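PDB 6ED2: glycosyl hydrolase family 2, TIM barrel domain protein, which probably acts as a beta-glucuronidase, hydrolysing terminal glucuronic acid residues from beta-glucuronide conjugates in the human gut. Local coordinates for residues M24-L29 with L420-D425; H517-W522 with D569-V574; W46-D51 with G91-E96. All blocks are in the same frame, centred on the assembly; numbering follows the deposited sequence.

Interaction 1: M24-L29 with L420-D425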
loop_
_atom_site.group_PDB
_atom_site.type_symbol
_atom_site.label_atom_id
_atom_site.label_comp_id
_atom_site.label_asym_id
_atom_site.label_seq_id
_atom_site.Cartn_x
_atom_site.Cartn_y
_atom_site.Cartn_z
ATOM N N MET A 24 -29.875 35.219 -30.068
ATOM C CA MET A 24 -31.198 34.898 -30.600
ATOM C C MET A 24 -31.307 33.443 -31.033
ATOM O O MET A 24 -32.417 32.904 -31.084
ATOM C CB MET A 24 -31.527 35.798 -31.794
ATOM C CG MET A 24 -32.121 37.127 -31.402
ATOM S SD MET A 24 -33.611 36.873 -30.413
ATOM C CE MET A 24 -34.806 36.369 -31.643
ATOM N N ASN A 25 -30.184 32.806 -31.375
ATOM C CA ASN A 25 -30.173 31.423 -31.822
ATOM C C ASN A 25 -29.670 30.470 -30.746
ATOM O O ASN A 25 -29.191 29.378 -31.074
ATOM C CB ASN A 25 -29.313 31.286 -33.082
ATOM C CG ASN A 25 -29.985 31.876 -34.319
ATOM O OD1 ASN A 25 -31.214 31.876 -34.449
ATOM N ND2 ASN A 25 -29.175 32.373 -35.235
ATOM N N ARG A 26 -29.738 30.879 -29.478
ATOM C CA ARG A 26 -29.347 30.031 -28.359
ATOM C C ARG A 26 -29.923 28.633 -28.515
ATOM O O ARG A 26 -31.098 28.469 -28.823
ATOM C CB ARG A 26 -29.827 30.654 -27.042
ATOM C CG ARG A 26 -29.688 29.732 -25.832
ATOM C CD ARG A 26 -30.143 30.404 -24.533
ATOM N NE ARG A 26 -30.059 29.512 -23.371
ATOM C CZ ARG A 26 -31.007 28.632 -23.042
ATOM N NH1 ARG A 26 -30.866 27.871 -21.963
ATOM N NH2 ARG A 26 -32.108 28.523 -23.786
ATOM N N SER A 27 -29.076 27.625 -28.342
ATOM C CA SER A 27 -29.530 26.242 -28.411
ATOM C C SER A 27 -28.566 25.369 -27.623
ATOM O O SER A 27 -27.356 25.445 -27.834
ATOM C CB SER A 27 -29.607 25.755 -29.860
ATOM O OG SER A 27 -30.037 24.400 -29.880
ATOM N N LEU A 28 -29.095 24.527 -26.744
ATOM C CA LEU A 28 -28.266 23.625 -25.954
ATOM C C LEU A 28 -28.425 22.172 -26.400
ATOM O O LEU A 28 -28.037 21.248 -25.671
ATOM C CB LEU A 28 -28.585 23.797 -24.460
ATOM C CG LEU A 28 -28.000 25.085 -23.871
ATOM C CD1 LEU A 28 -28.855 26.276 -24.206
ATOM C CD2 LEU A 28 -27.845 24.978 -22.374
ATOM N N LEU A 29 -29.013 21.952 -27.570
ATOM C CA LEU A 29 -29.079 20.619 -28.153
ATOM C C LEU A 29 -27.680 20.042 -28.386
ATOM O O LEU A 29 -26.761 20.737 -28.830
ATOM C CB LEU A 29 -29.848 20.679 -29.472
ATOM C CG LEU A 29 -31.327 21.050 -29.341
ATOM C CD1 LEU A 29 -31.994 21.164 -30.715
ATOM C CD2 LEU A 29 -32.037 20.017 -28.463
ATOM N N LEU A 420 -29.010 27.387 -13.725
ATOM C CA LEU A 420 -30.191 26.538 -13.600
ATOM C C LEU A 420 -30.958 26.475 -14.910
ATOM O O LEU A 420 -31.446 25.411 -15.314
ATOM C CB LEU A 420 -31.096 27.075 -12.480
ATOM C CG LEU A 420 -32.405 26.334 -12.231
ATOM C CD1 LEU A 420 -32.156 24.828 -12.025
ATOM C CD2 LEU A 420 -33.198 26.943 -11.038
ATOM N N THR A 421 -31.104 27.623 -15.573
ATOM C CA THR A 421 -31.836 27.662 -16.829
ATOM C C THR A 421 -31.142 26.806 -17.875
ATOM O O THR A 421 -31.776 25.999 -18.564
ATOM C CB THR A 421 -31.959 29.121 -17.300
ATOM O OG1 THR A 421 -32.691 29.877 -16.320
ATOM C CG2 THR A 421 -32.667 29.207 -18.646
ATOM N N ASP A 422 -29.822 26.971 -17.999
ATOM C CA ASP A 422 -29.056 26.215 -18.981
ATOM C C ASP A 422 -29.063 24.728 -18.649
ATOM O O ASP A 422 -29.232 23.889 -19.541
ATOM C CB ASP A 422 -27.635 26.781 -19.051
ATOM C CG ASP A 422 -27.588 28.103 -19.814
ATOM O OD1 ASP A 422 -28.576 28.381 -20.504
ATOM O OD2 ASP A 422 -26.604 28.869 -19.718
ATOM N N MET A 423 -28.936 24.377 -17.368
ATOM C CA MET A 423 -28.942 22.961 -17.026
ATOM C C MET A 423 -30.272 22.314 -17.394
ATOM O O MET A 423 -30.306 21.225 -17.988
ATOM C CB MET A 423 -28.647 22.752 -15.540
ATOM C CG MET A 423 -28.852 21.282 -15.156
ATOM S SD MET A 423 -28.565 20.883 -13.423
ATOM C CE MET A 423 -30.007 21.671 -12.671
ATOM N N ILE A 424 -31.388 22.966 -17.052
ATOM C CA ILE A 424 -32.678 22.341 -17.332
ATOM C C ILE A 424 -32.954 22.319 -18.833
ATOM O O ILE A 424 -33.464 21.327 -19.366
ATOM C CB ILE A 424 -33.795 23.042 -16.540
ATOM C CG1 ILE A 424 -33.628 22.720 -15.048
ATOM C CG2 ILE A 424 -35.181 22.616 -17.069
ATOM C CD1 ILE A 424 -34.784 23.198 -14.191
ATOM N N ASP A 425 -32.611 23.395 -19.547
ATOM C CA ASP A 425 -32.760 23.373 -21.003
ATOM C C ASP A 425 -31.908 22.276 -21.650
ATOM O O ASP A 425 -32.368 21.588 -22.569
ATOM C CB ASP A 425 -32.416 24.749 -21.587
ATOM C CG ASP A 425 -33.592 25.721 -21.487
ATOM O OD1 ASP A 425 -34.764 25.247 -21.432
ATOM O OD2 ASP A 425 -33.340 26.949 -21.439
HETATM O O HOH W 1 -27.212 30.297 -22.380
#
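R26 and L28, on the irregular run 24-29 near the N-terminus, reach D422 and D425, which lie one turn apart on the helix through 420-425; the nearest CA atoms across the contact, those of L28 and D425, are 6.7 Å apart. The main tie is the guanidinium of R26, which enters between the two carboxylates. With CG anti to the backbone N (chi1 170°) and the chain straight from CG to NE, the arginine spans the gap and brings NH1 to both acids. NH1 lies 2.8 Å from D422 OD1 in an almost linear bond, the oxygen sitting in the guanidinium plane and being met nearly along its C-O axis. The same NH1 reaches D425 OD2 at 2.7 Å, on that oxygen's anti lone pair, but the bond is more bent and tilted out of the guanidinium plane. The carboxylate of D422 is almost coplanar with the guanidinium, while that of D425 is turned 60° from it. A weaker bond from NH2 to D425 OD2, at 3.1 Å, adds to the grip and limits rotation of the group. Water 1 closes a small ring on the D422 side: it accepts from R26 NE at 3.1 Å and donates to D422 OD1. L28 CD1 lies 3.3 Å above the guanidinium plane, over its rim rather than its centre. Its other methyl, CD2, rests 3.3 Å from D422 O, beside the helix backbone. D425 has a second positive partner, its OD1 pairing with K428, so its negative charge is probably shared between two cations. The arrangement is a surface salt-bridge network with acids spaced i and i+3 on one helix, and it fastens the N-terminal run to helix 409-427 on the outside of the TIM barrel.

Interaction 2: H517-W522 with D569-V574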
loop_
_atom_site.group_PDB
_atom_site.type_symbol
_atom_site.label_atom_id
_atom_site.label_comp_id
_atom_site.label_asym_id
_atom_site.label_seq_id
_atom_site.Cartn_x
_atom_site.Cartn_y
_atom_site.Cartn_z
ATOM N N HIS A 517 -31.791 10.918 16.990
ATOM C CA HIS A 517 -32.371 12.134 17.541
ATOM C C HIS A 517 -32.718 13.121 16.430
ATOM O O HIS A 517 -33.843 13.622 16.366
ATOM C CB HIS A 517 -31.418 12.765 18.559
ATOM C CG HIS A 517 -31.937 14.039 19.153
ATOM N ND1 HIS A 517 -32.928 14.067 20.116
ATOM C CD2 HIS A 517 -31.631 15.331 18.893
ATOM C CE1 HIS A 517 -33.187 15.320 20.440
ATOM N NE2 HIS A 517 -32.414 16.107 19.712
ATOM N N GLU A 518 -31.774 13.392 15.522
ATOM C CA GLU A 518 -32.067 14.330 14.436
ATOM C C GLU A 518 -33.137 13.783 13.497
ATOM O O GLU A 518 -33.995 14.535 13.024
ATOM C CB GLU A 518 -30.801 14.681 13.641
ATOM C CG GLU A 518 -31.010 15.906 12.727
ATOM C CD GLU A 518 -29.877 16.161 11.724
ATOM O OE1 GLU A 518 -28.729 15.740 11.987
ATOM O OE2 GLU A 518 -30.137 16.808 10.675
ATOM N N MET A 519 -33.106 12.481 13.209
ATOM C CA MET A 519 -34.107 11.926 12.308
ATOM C C MET A 519 -35.512 12.067 12.881
ATOM O O MET A 519 -36.470 12.272 12.122
ATOM C CB MET A 519 -33.798 10.459 12.000
ATOM C CG MET A 519 -32.517 10.259 11.190
ATOM S SD MET A 519 -32.408 11.384 9.773
ATOM C CE MET A 519 -33.595 10.628 8.690
ATOM N N ASP A 520 -35.665 11.958 14.208
ATOM C CA ASP A 520 -36.977 12.200 14.806
ATOM C C ASP A 520 -37.446 13.622 14.527
ATOM O O ASP A 520 -38.642 13.845 14.329
ATOM C CB ASP A 520 -36.954 11.936 16.316
ATOM C CG ASP A 520 -36.623 10.475 16.665
ATOM O OD1 ASP A 520 -36.909 9.554 15.853
ATOM O OD2 ASP A 520 -36.072 10.245 17.771
ATOM N N GLY A 521 -36.518 14.586 14.498
ATOM C CA GLY A 521 -36.863 15.936 14.076
ATOM C C GLY A 521 -37.319 16.004 12.627
ATOM O O GLY A 521 -38.346 16.617 12.319
ATOM N N TRP A 522 -36.562 15.368 11.712
ATOM C CA TRP A 522 -36.959 15.365 10.301
ATOM C C TRP A 522 -38.321 14.710 10.111
ATOM O O TRP A 522 -39.114 15.141 9.263
ATOM C CB TRP A 522 -35.896 14.672 9.427
ATOM C CG TRP A 522 -34.735 15.541 9.266
ATOM C CD1 TRP A 522 -33.507 15.390 9.845
ATOM C CD2 TRP A 522 -34.688 16.770 8.531
ATOM N NE1 TRP A 522 -32.696 16.451 9.512
ATOM C CE2 TRP A 522 -33.395 17.307 8.696
ATOM C CE3 TRP A 522 -35.613 17.463 7.742
ATOM C CZ2 TRP A 522 -33.005 18.511 8.112
ATOM C CZ3 TRP A 522 -35.219 18.659 7.149
ATOM C CH2 TRP A 522 -33.928 19.169 7.339
ATOM N N ASP A 569 -32.868 2.377 7.647
ATOM C CA ASP A 569 -33.899 1.364 7.499
ATOM C C ASP A 569 -34.984 1.499 8.558
ATOM O O ASP A 569 -36.077 0.955 8.385
ATOM C CB ASP A 569 -33.257 -0.026 7.537
ATOM C CG ASP A 569 -32.402 -0.312 6.283
ATOM O OD1 ASP A 569 -32.541 0.448 5.291
ATOM O OD2 ASP A 569 -31.610 -1.296 6.285
ATOM N N HIS A 570 -34.707 2.235 9.630
ATOM C CA HIS A 570 -35.677 2.427 10.697
ATOM C C HIS A 570 -36.852 3.320 10.294
ATOM O O HIS A 570 -37.926 3.186 10.882
ATOM C CB HIS A 570 -34.973 3.024 11.915
ATOM C CG HIS A 570 -35.835 3.089 13.132
ATOM N ND1 HIS A 570 -36.285 1.963 13.785
ATOM C CD2 HIS A 570 -36.351 4.147 13.804
ATOM C CE1 HIS A 570 -37.031 2.324 14.816
ATOM N NE2 HIS A 570 -37.087 3.644 14.849
ATOM N N TYR A 571 -36.689 4.212 9.312
ATOM C CA TYR A 571 -37.655 5.281 9.044
ATOM C C TYR A 571 -38.322 5.072 7.690
ATOM O O TYR A 571 -37.639 5.017 6.662
ATOM C CB TYR A 571 -36.970 6.650 9.094
ATOM C CG TYR A 571 -36.412 6.990 10.453
ATOM C CD1 TYR A 571 -37.207 7.617 11.417
ATOM C CD2 TYR A 571 -35.097 6.667 10.792
ATOM C CE1 TYR A 571 -36.703 7.920 12.674
ATOM C CE2 TYR A 571 -34.581 6.970 12.050
ATOM C CZ TYR A 571 -35.391 7.597 12.987
ATOM O OH TYR A 571 -34.888 7.907 14.233
ATOM N N ASP A 572 -39.655 4.993 7.682
ATOM C CA ASP A 572 -40.390 4.712 6.453
ATOM C C ASP A 572 -40.235 5.823 5.419
ATOM O O ASP A 572 -40.426 5.578 4.222
ATOM C CB ASP A 572 -41.884 4.471 6.765
ATOM C CG ASP A 572 -42.697 5.791 6.934
ATOM O OD1 ASP A 572 -42.324 6.658 7.776
ATOM O OD2 ASP A 572 -43.723 5.963 6.220
ATOM N N PHE A 573 -39.883 7.032 5.848
ATOM C CA PHE A 573 -39.776 8.141 4.911
ATOM C C PHE A 573 -38.424 8.201 4.205
ATOM O O PHE A 573 -38.290 8.962 3.238
ATOM C CB PHE A 573 -40.058 9.474 5.616
ATOM C CG PHE A 573 -39.210 9.728 6.847
ATOM C CD1 PHE A 573 -37.893 10.162 6.737
ATOM C CD2 PHE A 573 -39.746 9.560 8.120
ATOM C CE1 PHE A 573 -37.121 10.419 7.857
ATOM C CE2 PHE A 573 -38.977 9.804 9.250
ATOM C CZ PHE A 573 -37.665 10.239 9.121
ATOM N N VAL A 574 -37.434 7.424 4.637
ATOM C CA VAL A 574 -36.145 7.399 3.943
ATOM C C VAL A 574 -36.327 6.569 2.683
ATOM O O VAL A 574 -36.571 5.361 2.750
ATOM C CB VAL A 574 -35.021 6.838 4.820
ATOM C CG1 VAL A 574 -33.744 6.711 3.993
ATOM C CG2 VAL A 574 -34.777 7.747 6.029
#
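M519, on the helix running through 517-522, faces Y571, just past the end of helix 554-570, and their CA atoms are the closest CA pair across the contact, 8.2 Å apart. This is the outer layer of the TIM barrel: a type I beta turn from Y571 to V574 leads the chain out of helix 554-570 into strand 574-580. M519 carries the contact with two parts of its side chain. Its CB sits over one face of the Y571 ring in a CH-pi contact, 3.8 Å from the ring centroid, while H570 CD2 lies on the opposite face, also toward the rim, so the ring has a neighbour on each side. At the edge of the ring the Y571 hydroxyl is bonded to H516 ND1, and D520 OD1 is also close, 3.1 Å from Y571 OH. Farther in, M519 packs with F533 and L494 of the neighbouring barrel strands. F573 turns its ring toward the helix because CG stands between the backbone N and the carbonyl carbon (chi1 54°). The chain of M519, bent at chi2 and chi3, carries the methyl to this second aromatic: CE meets the edge of the F573 ring, 3.6 Å from CE1, and also reaches V574 CG2 at 4.1 Å.

Interaction 3: W46-D51 with G91-E96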
loop_
_atom_site.group_PDB
_atom_site.type_symbol
_atom_site.label_atom_id
_atom_site.label_comp_id
_atom_site.label_asym_id
_atom_site.label_seq_id
_atom_site.Cartn_x
_atom_site.Cartn_y
_atom_site.Cartn_z
ATOM N N TRP A 46 -3.992 20.885 -28.711
ATOM C CA TRP A 46 -4.037 22.314 -28.971
ATOM C C TRP A 46 -2.750 22.942 -28.456
ATOM O O TRP A 46 -1.898 22.265 -27.880
ATOM C CB TRP A 46 -5.254 22.965 -28.301
ATOM C CG TRP A 46 -6.628 22.556 -28.806
ATOM C CD1 TRP A 46 -7.003 21.344 -29.316
ATOM C CD2 TRP A 46 -7.810 23.368 -28.793
ATOM N NE1 TRP A 46 -8.349 21.351 -29.624
ATOM C CE2 TRP A 46 -8.865 22.585 -29.319
ATOM C CE3 TRP A 46 -8.080 24.680 -28.389
ATOM C CZ2 TRP A 46 -10.168 23.074 -29.456
ATOM C CZ3 TRP A 46 -9.390 25.168 -28.522
ATOM C CH2 TRP A 46 -10.409 24.363 -29.057
ATOM N N ARG A 47 -2.612 24.247 -28.670
ATOM C CA ARG A 47 -1.568 25.041 -28.041
ATOM C C ARG A 47 -2.139 25.745 -26.811
ATOM O O ARG A 47 -3.345 25.970 -26.696
ATOM C CB ARG A 47 -0.984 26.066 -29.022
ATOM C CG ARG A 47 -0.518 25.502 -30.368
ATOM C CD ARG A 47 0.467 24.343 -30.206
ATOM N NE ARG A 47 1.675 24.733 -29.464
ATOM C CZ ARG A 47 2.661 23.891 -29.148
ATOM N NH1 ARG A 47 2.587 22.606 -29.505
ATOM N NH2 ARG A 47 3.715 24.326 -28.464
ATOM N N PHE A 48 -1.250 26.108 -25.896
ATOM C CA PHE A 48 -1.658 26.542 -24.573
ATOM C C PHE A 48 -0.599 27.475 -24.020
ATOM O O PHE A 48 0.596 27.225 -24.177
ATOM C CB PHE A 48 -1.857 25.326 -23.642
ATOM C CG PHE A 48 -2.209 25.675 -22.204
ATOM C CD1 PHE A 48 -3.522 25.586 -21.763
ATOM C CD2 PHE A 48 -1.221 26.021 -21.280
ATOM C CE1 PHE A 48 -3.859 25.865 -20.424
ATOM C CE2 PHE A 48 -1.548 26.308 -19.951
ATOM C CZ PHE A 48 -2.877 26.217 -19.526
ATOM N N SER A 49 -1.042 28.542 -23.359
ATOM C CA SER A 49 -0.114 29.425 -22.681
ATOM C C SER A 49 -0.779 29.989 -21.437
ATOM O O SER A 49 -1.937 30.411 -21.488
ATOM C CB SER A 49 0.336 30.574 -23.590
ATOM O OG SER A 49 1.330 31.318 -22.921
ATOM N N PHE A 50 -0.047 29.978 -20.323
ATOM C CA PHE A 50 -0.427 30.785 -19.173
ATOM C C PHE A 50 -0.253 32.264 -19.509
ATOM O O PHE A 50 0.582 32.638 -20.337
ATOM C CB PHE A 50 0.424 30.422 -17.950
ATOM C CG PHE A 50 0.246 28.999 -17.475
ATOM C CD1 PHE A 50 -0.968 28.572 -16.956
ATOM C CD2 PHE A 50 1.297 28.085 -17.540
ATOM C CE1 PHE A 50 -1.138 27.258 -16.520
ATOM C CE2 PHE A 50 1.130 26.761 -17.097
ATOM C CZ PHE A 50 -0.085 26.355 -16.584
ATOM N N ASP A 51 -1.044 33.113 -18.849
ATOM C CA ASP A 51 -1.003 34.569 -19.039
ATOM C C ASP A 51 -1.006 35.240 -17.668
ATOM O O ASP A 51 -2.001 35.853 -17.266
ATOM C CB ASP A 51 -2.195 35.025 -19.886
ATOM C CG ASP A 51 -2.112 36.498 -20.336
ATOM O OD1 ASP A 51 -1.168 37.244 -19.959
ATOM O OD2 ASP A 51 -3.034 36.901 -21.083
ATOM N N GLY A 91 -5.739 32.096 -12.738
ATOM C CA GLY A 91 -5.759 33.337 -13.487
ATOM C C GLY A 91 -6.188 33.087 -14.921
ATOM O O GLY A 91 -6.979 32.187 -15.191
ATOM N N ASP A 92 -5.657 33.925 -15.816
ATOM C CA ASP A 92 -5.924 33.834 -17.252
ATOM C C ASP A 92 -4.995 32.816 -17.914
ATOM O O ASP A 92 -3.794 32.772 -17.621
ATOM C CB ASP A 92 -5.686 35.193 -17.923
ATOM C CG ASP A 92 -6.786 36.207 -17.663
ATOM O OD1 ASP A 92 -7.895 35.844 -17.203
ATOM O OD2 ASP A 92 -6.521 37.394 -17.933
ATOM N N PHE A 93 -5.546 32.021 -18.834
ATOM C CA PHE A 93 -4.760 31.094 -19.638
ATOM C C PHE A 93 -5.425 30.940 -21.003
ATOM O O PHE A 93 -6.639 31.121 -21.147
ATOM C CB PHE A 93 -4.597 29.716 -18.949
ATOM C CG PHE A 93 -5.894 29.117 -18.443
ATOM C CD1 PHE A 93 -6.594 28.192 -19.213
ATOM C CD2 PHE A 93 -6.410 29.481 -17.192
ATOM C CE1 PHE A 93 -7.783 27.627 -18.770
ATOM C CE2 PHE A 93 -7.602 28.927 -16.726
ATOM C CZ PHE A 93 -8.295 27.994 -17.521
ATOM N N TRP A 94 -4.619 30.578 -22.008
ATOM C CA TRP A 94 -5.051 30.590 -23.402
ATOM C C TRP A 94 -4.937 29.212 -24.039
ATOM O O TRP A 94 -3.935 28.504 -23.861
ATOM C CB TRP A 94 -4.220 31.577 -24.230
ATOM C CG TRP A 94 -4.359 33.031 -23.867
ATOM C CD1 TRP A 94 -3.832 33.657 -22.786
ATOM C CD2 TRP A 94 -5.032 34.039 -24.630
ATOM N NE1 TRP A 94 -4.137 34.999 -22.816
ATOM C CE2 TRP A 94 -4.880 35.257 -23.939
ATOM C CE3 TRP A 94 -5.755 34.028 -25.829
ATOM C CZ2 TRP A 94 -5.432 36.457 -24.403
ATOM C CZ3 TRP A 94 -6.292 35.210 -26.293
ATOM C CH2 TRP A 94 -6.130 36.410 -25.581
ATOM N N TYR A 95 -5.966 28.854 -24.797
ATOM C CA TYR A 95 -5.964 27.713 -25.694
ATOM C C TYR A 95 -6.030 28.223 -27.130
ATOM O O TYR A 95 -6.657 29.250 -27.410
ATOM C CB TYR A 95 -7.157 26.796 -25.431
ATOM C CG TYR A 95 -7.036 25.893 -24.230
ATOM C CD1 TYR A 95 -6.762 24.541 -24.391
ATOM C CD2 TYR A 95 -7.237 26.377 -22.937
ATOM C CE1 TYR A 95 -6.668 23.696 -23.306
ATOM C CE2 TYR A 95 -7.137 25.528 -21.828
ATOM C CZ TYR A 95 -6.848 24.191 -22.023
ATOM O OH TYR A 95 -6.743 23.330 -20.947
ATOM N N GLU A 96 -5.380 27.506 -28.041
ATOM C CA GLU A 96 -5.335 27.939 -29.431
ATOM C C GLU A 96 -5.289 26.715 -30.332
ATOM O O GLU A 96 -4.561 25.760 -30.052
ATOM C CB GLU A 96 -4.127 28.838 -29.701
ATOM C CG GLU A 96 -4.077 29.423 -31.114
ATOM C CD GLU A 96 -2.684 29.916 -31.512
ATOM O OE1 GLU A 96 -2.220 30.943 -30.976
ATOM O OE2 GLU A 96 -2.048 29.267 -32.368
HETATM O O HOH W 2 -3.750 35.980 -14.981
HETATM O O HOH W 3 -5.536 38.055 -20.311
#
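F48 and Y95 face each other as a non-hydrogen-bonded pair where strands 46-51 and 92-96 run antiparallel, their axes 4.6 Å apart at closest. The face bearing F48, F93 and Y95 is tightly packed. F48 presents its edge to the face of Y95 in a T-shaped pair, centroids 5.0 Å apart and planes at 88°. The F93 ring is nearly parallel to F48 but slid aside, touching it through CD1, 3.8 Å from F48 CE1. Short backbone bonds back this cluster, the shortest from W94 N to S49 O at 2.7 Å. On the other face W94 NE1 donates to D51 OD2 at 2.8 Å, almost straight and in the indole plane; K55 and G56 backbone nitrogens also bind this carboxylate. Toward D92, which is partly exposed, waters enter the contact. Water 2 links D51 O with D92 N, while water 3 donates to D51 OD2 and D92 OD2; with N161 ND2 on D92 OD1 and S54 OG on D92 OD2, it probably eases the closeness of the two acids. The pair lies inside the antiparallel sheet of the sugar-binding domain: strand 38-51 pairs on its other side with 69-73, and strand 92-101 with 152-161, while I196 of strand 195-196 touches W46 and Y95.

Overall arrangement
The three contacts are spread widely over the chain. Interaction 3 comes early, within the sugar-binding domain, and its two strands fall between the segments of interaction 1, whose partners are 391 residues apart. Interaction 2 follows later and is local to the TIM barrel. Centres of interactions 1 and 3 are 27 Å apart, those of 1 and 2 are 38 Å apart, and those of 2 and 3, on opposite sides of the chain's centre, 51 Å. None touches another. Interactions 1 and 2 share the barrel, on helices 409-427 and 508-525; interaction 1 joins the N-terminal run to it, whereas 2 and 3 each lie within a single domain.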